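Local coordinates for protein papain-like protease (Human betacoronavirus 2c EMC/2012, PDB 4RNA) that acts as a coronavirus papain-like cysteine protease that, as in related viruses, probably cleaves the viral polyprotein and removes ubiquitin-like modifiers from host proteins, at residues Gly289-Phe294 and Ser300-Trp305; Val21-Asn24 and Ser30-Gly33. One frame throughout, in Å; residues are numbered along the deposited sequence.

Contact 1 (Gly289-Phe294 and Ser300-Trp305)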
# COMPACT_ATOMS: atom_id res chain seq x y z
N GLY A 289 -35.13 9.25 11.19
CA GLY A 289 -35.83 7.96 11.08
C GLY A 289 -35.72 7.24 9.75
O GLY A 289 -36.48 6.30 9.50
N LEU A 290 -34.78 7.65 8.89
CA LEU A 290 -34.64 7.00 7.56
C LEU A 290 -33.19 6.62 7.27
O LEU A 290 -32.29 7.10 7.93
CB LEU A 290 -35.13 7.91 6.44
CG LEU A 290 -36.64 8.22 6.34
CD1 LEU A 290 -36.78 9.33 5.33
CD2 LEU A 290 -37.48 7.01 5.93
N ILE A 291 -33.00 5.76 6.26
CA ILE A 291 -31.67 5.43 5.81
C ILE A 291 -31.44 6.33 4.60
O ILE A 291 -32.18 6.22 3.61
CB ILE A 291 -31.55 3.95 5.36
CG1 ILE A 291 -31.80 2.99 6.51
CG2 ILE A 291 -30.21 3.70 4.66
CD1 ILE A 291 -32.13 1.57 6.06
N LEU A 292 -30.43 7.21 4.67
CA LEU A 292 -30.02 8.01 3.50
C LEU A 292 -28.88 7.32 2.78
O LEU A 292 -27.84 7.05 3.39
CB LEU A 292 -29.56 9.42 3.91
CG LEU A 292 -30.26 10.27 4.98
CD1 LEU A 292 -29.87 11.72 4.80
CD2 LEU A 292 -31.77 10.10 4.97
N LYS A 293 -29.09 7.01 1.51
CA LYS A 293 -28.14 6.26 0.70
C LYS A 293 -27.45 7.25 -0.23
O LYS A 293 -28.08 7.82 -1.13
CB LYS A 293 -28.85 5.20 -0.17
CG LYS A 293 -29.77 4.26 0.61
CD LYS A 293 -31.10 4.03 -0.14
CE LYS A 293 -31.07 2.84 -1.07
NZ LYS A 293 -32.49 2.40 -1.32
N PHE A 294 -26.16 7.44 -0.01
CA PHE A 294 -25.37 8.40 -0.75
C PHE A 294 -24.56 7.64 -1.76
O PHE A 294 -23.48 7.05 -1.46
CB PHE A 294 -24.47 9.16 0.20
CG PHE A 294 -25.20 10.11 1.10
CD1 PHE A 294 -25.50 11.40 0.65
CD2 PHE A 294 -25.54 9.76 2.40
CE1 PHE A 294 -26.16 12.29 1.46
CE2 PHE A 294 -26.19 10.65 3.22
CZ PHE A 294 -26.50 11.93 2.76
N SER A 300 -30.82 8.75 -1.90
CA SER A 300 -32.12 8.06 -1.87
C SER A 300 -32.40 7.75 -0.42
O SER A 300 -31.47 7.67 0.38
CB SER A 300 -32.04 6.74 -2.63
OG SER A 300 -31.92 7.05 -3.99
N LYS A 301 -33.67 7.59 -0.08
CA LYS A 301 -34.08 7.35 1.31
C LYS A 301 -35.05 6.16 1.38
O LYS A 301 -35.79 5.89 0.43
CB LYS A 301 -34.73 8.59 1.96
CG LYS A 301 -33.99 9.89 1.75
CD LYS A 301 -34.85 11.12 2.05
CE LYS A 301 -34.12 12.34 1.48
NZ LYS A 301 -34.47 13.61 2.15
N THR A 302 -35.03 5.45 2.50
CA THR A 302 -35.91 4.32 2.70
C THR A 302 -35.85 4.02 4.18
O THR A 302 -34.89 4.42 4.82
CB THR A 302 -35.47 3.08 1.90
OG1 THR A 302 -36.44 2.04 2.12
CG2 THR A 302 -34.08 2.59 2.37
N SER A 303 -36.88 3.36 4.73
CA SER A 303 -36.80 2.89 6.15
C SER A 303 -36.30 1.43 6.29
O SER A 303 -35.90 1.01 7.39
CB SER A 303 -38.13 3.04 6.84
OG SER A 303 -39.09 2.33 6.06
N ASP A 304 -36.28 0.69 5.18
CA ASP A 304 -35.87 -0.74 5.14
C ASP A 304 -35.10 -1.01 3.89
O ASP A 304 -35.53 -0.64 2.78
CB ASP A 304 -37.08 -1.70 5.18
CG ASP A 304 -37.93 -1.49 6.42
OD1 ASP A 304 -38.81 -0.62 6.39
OD2 ASP A 304 -37.68 -2.13 7.48
N TRP A 305 -34.00 -1.74 4.06
CA TRP A 305 -33.07 -2.00 2.98
C TRP A 305 -32.37 -3.30 3.15
O TRP A 305 -31.66 -3.53 4.16
CB TRP A 305 -32.04 -0.88 2.88
CG TRP A 305 -31.23 -0.88 1.61
CD1 TRP A 305 -31.54 -1.46 0.39
CD2 TRP A 305 -29.97 -0.16 1.39
NE1 TRP A 305 -30.55 -1.19 -0.54
CE2 TRP A 305 -29.60 -0.40 -0.00
CE3 TRP A 305 -29.14 0.65 2.18
CZ2 TRP A 305 -28.42 0.14 -0.56
CZ3 TRP A 305 -27.96 1.20 1.61
CH2 TRP A 305 -27.61 0.95 0.28
O HOH W 1 -34.52 0.44 -0.28

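Contact 2 (Val21-Asn24 and Ser30-Gly33)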
# COMPACT_ATOMS: atom_id res chain seq x y z
N VAL A 21 20.76 27.22 -9.11
CA VAL A 21 21.01 27.93 -10.37
C VAL A 21 21.05 26.93 -11.55
O VAL A 21 21.79 25.94 -11.49
CB VAL A 21 22.36 28.69 -10.28
CG1 VAL A 21 22.72 29.32 -11.63
CG2 VAL A 21 22.30 29.75 -9.18
N LEU A 22 20.23 27.17 -12.57
CA LEU A 22 20.15 26.27 -13.70
C LEU A 22 20.55 27.00 -15.02
O LEU A 22 20.46 28.24 -15.10
CB LEU A 22 18.68 25.85 -13.85
CG LEU A 22 18.15 25.09 -12.59
CD1 LEU A 22 16.64 24.93 -12.70
CD2 LEU A 22 18.77 23.71 -12.54
N ASN A 23 20.94 26.25 -16.05
CA ASN A 23 21.20 26.84 -17.41
C ASN A 23 20.05 26.51 -18.27
O ASN A 23 19.20 25.70 -17.87
CB ASN A 23 22.47 26.30 -18.08
CG ASN A 23 22.42 24.80 -18.36
OD1 ASN A 23 21.58 24.29 -19.12
ND2 ASN A 23 23.31 24.10 -17.78
N ASN A 24 20.03 27.08 -19.47
CA ASN A 24 19.00 26.76 -20.43
C ASN A 24 19.50 25.81 -21.52
O ASN A 24 18.95 25.78 -22.60
CB ASN A 24 18.31 28.02 -21.00
CG ASN A 24 19.19 28.81 -21.97
OD1 ASN A 24 20.41 28.61 -22.03
ND2 ASN A 24 18.57 29.73 -22.72
N SER A 30 18.09 16.43 -16.20
CA SER A 30 19.57 16.32 -16.20
C SER A 30 20.22 17.21 -15.18
O SER A 30 21.24 16.83 -14.58
CB SER A 30 20.17 16.68 -17.56
OG SER A 30 19.34 16.16 -18.58
N GLN A 31 19.64 18.39 -14.95
CA GLN A 31 20.27 19.33 -14.00
C GLN A 31 19.94 19.08 -12.54
O GLN A 31 20.76 19.38 -11.60
CB GLN A 31 19.84 20.75 -14.41
CG GLN A 31 20.39 21.14 -15.80
CD GLN A 31 20.32 22.64 -16.03
OE1 GLN A 31 21.04 23.42 -15.37
NE2 GLN A 31 19.41 23.04 -16.87
N LEU A 32 18.73 18.57 -12.33
CA LEU A 32 18.14 18.60 -10.95
C LEU A 32 17.40 17.31 -10.61
O LEU A 32 17.71 16.63 -9.65
CB LEU A 32 17.22 19.82 -10.88
CG LEU A 32 16.51 20.30 -9.64
CD1 LEU A 32 17.54 20.53 -8.51
CD2 LEU A 32 15.67 21.56 -10.03
N GLY A 33 16.40 16.94 -11.39
CA GLY A 33 15.68 15.69 -11.08
C GLY A 33 14.28 15.85 -11.59
O GLY A 33 14.06 16.76 -12.41

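Contact 1 (Gly289-Phe294 and Ser300-Trp305)
The indole of Trp305 is roofed on one face by the aliphatic chain and ammonium end of Lys293. Lys293 CE stands 3.9 Å from the centroid of the six-membered ring of Trp305 in a CH-pi contact. Lys293 NZ sits 4.2 Å from the centroid of the five-membered ring, only 11° off its normal, which makes a cation-pi pair. Farther back, Lys293 CG touches Trp305 CZ3 at 3.7 Å. Bends at chi2 (137°) and chi3 (91°) bring CE and NZ over the indole, which the lysine chain crosses obliquely. Ile291 comes at the ring obliquely, CG2 lying 4.1 Å from Trp305 CE3, and its CD1 packs on Trp305 CB. Phe268, Val270 and Gln272 of strand 267-272 also touch the Trp305 side chain. A water accepts a hydrogen bond from Lys293 NZ and donates a weak one to Asp304 O, giving the ammonium a polar partner as well as the ring.

Behind this cluster the backbones pair through four hydrogen bonds. Ile291 N meets Thr302 O at 2.7 Å, and Lys293 N meets Ser300 O nearly straight; the two return bonds, from Thr302 N and Ser300 N, are longer. On the other face Leu292 CD2 lies beside Lys301 CG, 3.9 Å away. The result is an antiparallel beta hairpin, strand 290-294 with strand 299-302, added to strand 280-287 in the sheet that probably corresponds to the palm subdomain of coronavirus papain-like proteases.

Contact 2 (Val21-Asn24 and Ser30-Gly33)
Gln31 reaches from the end of helix 28-31 to strand 18-23, and its CB and amide find partners there. CB starts the path in apolar surroundings, 3.7 Å from Leu22 CD2. Beyond CG the chain is extended (chi2 -164°), which carries the amide out to the backbone of Asn23. At the tip, OE1 accepts a hydrogen bond of 2.9 Å from Asn23 N, which arrives in the carbonyl plane on a lone pair. NE2 returns one of 2.8 Å to Asn23 O, though it approaches that oxygen from above its carbonyl plane. Bonds at both ends fix the rotation of the amide, and NE2 has a further acceptor in Asn26 O.

The Asn23 side-chain amide stacks on that of Gln31, the two planes 12° apart. Its OD1 turns to Lys25 N and Asn26 N, forming an Asx turn where the strand ends. Leu22 CD1 and Leu32 CD2, 4.4 Å apart, add loose apolar packing, with Val8 and Val10 of strand 5-11 close by. A glutamine amide thus pairs with the N-H and C=O of one residue at the end of an outermost strand, tying strand to short helix in what is probably the N-terminal ubiquitin-like domain known from coronavirus papain-like proteases.

Overall arrangement
Contact 2 closes early in the chain, well before contact 1 opens near its far end. Their centres lie 58 Å apart, on opposite sides of the middle of the chain, and their nearest atoms remain about 40 Å apart, so neither can touch the other. They share no sheet: 21-24 belongs to the small mixed sheet near the N-terminus, whereas 289-294 and 300-305 belong to the larger mixed sheet of the C-terminal half, with several helices between the two in sequence. Both are local closures over short connections, one joining strand to helix and the other strand to strand. Each joins segments close in sequence, within a different part of an elongated protease.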